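Local coordinates for protein tripeptidase (Staphylococcus aureus subsp. aureus, PDB 3RZA) that probably cleaves tripeptides as a metal-dependent peptidase of the M20/M25/M40 family, at residues A74-C79 with I158-E163. Sequence-based numbering, arbitrary orientation.
Sequences ANNLVC and ITVGEE. With CA (calcium ion), chain D.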
loop_
_atom_site.group_PDB
_atom_site.type_symbol
_atom_site.label_atom_id
_atom_site.label_comp_id
_atom_site.label_asym_id
_atom_site.label_seq_id
_atom_site.Cartn_x
_atom_site.Cartn_y
_atom_site.Cartn_z
ATOM N N ALA A 74 -7.787 30.436 9.242
ATOM C CA ALA A 74 -7.861 31.889 9.372
ATOM C C ALA A 74 -7.942 32.556 8.006
ATOM O O ALA A 74 -7.673 31.932 6.970
ATOM C CB ALA A 74 -6.649 32.447 10.192
ATOM N N ASN A 75 -8.337 33.826 8.023
ATOM C CA ASN A 75 -8.384 34.654 6.816
ATOM C C ASN A 75 -6.992 35.092 6.433
ATOM O O ASN A 75 -6.125 35.253 7.300
ATOM C CB ASN A 75 -9.255 35.908 7.043
ATOM C CG ASN A 75 -10.665 35.574 7.467
ATOM O OD1 ASN A 75 -11.285 34.663 6.922
ATOM N ND2 ASN A 75 -11.191 36.326 8.433
ATOM N N ASN A 76 -6.795 35.363 5.144
ATOM C CA ASN A 76 -5.589 36.066 4.683
ATOM C C ASN A 76 -5.652 37.511 5.172
ATOM O O ASN A 76 -6.736 38.021 5.408
ATOM C CB ASN A 76 -5.468 36.078 3.159
ATOM C CG ASN A 76 -5.524 34.696 2.539
ATOM O OD1 ASN A 76 -4.678 33.850 2.800
ATOM N ND2 ASN A 76 -6.503 34.481 1.674
ATOM N N LEU A 77 -4.488 38.145 5.333
ATOM C CA LEU A 77 -4.383 39.570 5.711
ATOM C C LEU A 77 -3.795 40.332 4.527
ATOM O O LEU A 77 -2.813 39.879 3.950
ATOM C CB LEU A 77 -3.460 39.731 6.912
ATOM C CG LEU A 77 -3.826 38.994 8.194
ATOM C CD1 LEU A 77 -2.702 39.043 9.214
ATOM C CD2 LEU A 77 -5.110 39.574 8.777
ATOM N N VAL A 78 -4.431 41.435 4.136
ATOM C CA VAL A 78 -3.889 42.382 3.160
ATOM C C VAL A 78 -3.685 43.723 3.899
ATOM O O VAL A 78 -4.655 44.354 4.301
ATOM C CB VAL A 78 -4.845 42.555 1.947
ATOM C CG1 VAL A 78 -4.280 43.577 0.934
ATOM C CG2 VAL A 78 -5.108 41.193 1.263
ATOM N N CYS A 79 -2.420 44.105 4.097
ATOM C CA CYS A 79 -2.039 45.260 4.933
ATOM C C CYS A 79 -1.423 46.314 4.044
ATOM O O CYS A 79 -0.422 46.045 3.396
ATOM C CB CYS A 79 -1.050 44.849 6.024
ATOM S SG CYS A 79 -1.380 43.241 6.745
ATOM N N ILE A 158 -0.410 38.512 3.579
ATOM C CA ILE A 158 -0.020 37.392 4.455
ATOM C C ILE A 158 -1.043 36.274 4.275
ATOM O O ILE A 158 -2.223 36.430 4.646
ATOM C CB ILE A 158 0.078 37.792 5.956
ATOM C CG1 ILE A 158 0.667 39.200 6.146
ATOM C CG2 ILE A 158 0.886 36.764 6.722
ATOM C CD1 ILE A 158 1.993 39.448 5.463
ATOM N N THR A 159 -0.603 35.162 3.674
ATOM C CA THR A 159 -1.510 34.093 3.297
ATOM C C THR A 159 -1.513 32.963 4.300
ATOM O O THR A 159 -0.565 32.784 5.077
ATOM C CB THR A 159 -1.160 33.480 1.937
ATOM O OG1 THR A 159 0.124 32.872 2.023
ATOM C CG2 THR A 159 -1.153 34.514 0.898
ATOM N N VAL A 160 -2.563 32.179 4.205
ATOM C CA VAL A 160 -2.763 30.965 5.006
ATOM C C VAL A 160 -2.736 29.806 4.021
ATOM O O VAL A 160 -2.817 30.017 2.800
ATOM C CB VAL A 160 -4.081 30.993 5.748
ATOM C CG1 VAL A 160 -4.000 31.975 6.957
ATOM C CG2 VAL A 160 -5.242 31.360 4.799
ATOM N N GLY A 161 -2.507 28.600 4.529
ATOM C CA GLY A 161 -2.598 27.405 3.725
ATOM C C GLY A 161 -1.688 27.268 2.524
ATOM O O GLY A 161 -1.993 26.474 1.643
ATOM N N GLU A 162 -0.583 28.021 2.460
ATOM C CA GLU A 162 0.352 27.873 1.349
ATOM C C GLU A 162 0.887 26.445 1.252
ATOM O O GLU A 162 0.997 25.907 0.152
ATOM C CB GLU A 162 1.501 28.884 1.429
ATOM C CG GLU A 162 2.359 29.014 0.131
ATOM C CD GLU A 162 3.567 28.037 0.013
ATOM O OE1 GLU A 162 3.893 27.241 0.941
ATOM O OE2 GLU A 162 4.211 28.079 -1.043
ATOM N N GLU A 163 1.138 25.840 2.406
ATOM C CA GLU A 163 1.651 24.473 2.499
ATOM C C GLU A 163 0.613 23.377 2.309
ATOM O O GLU A 163 0.981 22.230 2.311
ATOM C CB GLU A 163 2.336 24.255 3.863
ATOM C CG GLU A 163 3.420 25.239 4.197
ATOM C CD GLU A 163 4.674 25.033 3.432
ATOM O OE1 GLU A 163 4.718 24.330 2.390
ATOM O OE2 GLU A 163 5.705 25.571 3.884
HETATM CA CA CA D . 7.326 25.200 2.444
HETATM O O HOH W 1 7.143 27.029 0.659
#
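Leu77 and Ile158 form an antiparallel hydrogen-bonded pair that joins strand 77-81 to strand 154-159 in the mixed sheet of the M20-type metallopeptidase fold. The evidence is reciprocal: Leu77 N donates to Ile158 O at 2.9 Å, and Ile158 N donates to Leu77 O at 2.8 Å, both bonds nearly straight. On the sheet face shared by Leu77 and Ile158, their CB atoms approach to 4.1 Å, and helix 46-56 packs there, with Gln47 against Leu77 and Phe54 against Ile158.

Beyond this pair the backbone of 74-76 is loop, and the Asn76 side chain takes over the bonding. Its CB lies 3.6 Å from Ile158 O. With chi1 at -55°, CG stands beside the backbone N and comes up against Thr159 CA and Val160 CG2. At the tip, OD1 accepts the N-H of Val160 at 3.0 Å, and the C=O...N angle of 164° shows an almost head-on approach to the amide oxygen. The other branch, ND2, is hydrogen-bonded to Asp64 OD2 and Gly168 O, so partners at both ends fix the rotation of the buried amide. Val160 crosses this side chain at a slant, its CG2 lying against Asn76 OD1 and 3.3 Å from Ala74 O.

Past Val160, the chain turns at Gly161 into the 3-10 segment that brings Glu163 to the metal site. There Asp129 and His366 also bind the calcium ion modelled in the crystal. The Glu163 carboxylate grips that ion unequally, through OE2 at 2.2 Å and, more loosely, OE1.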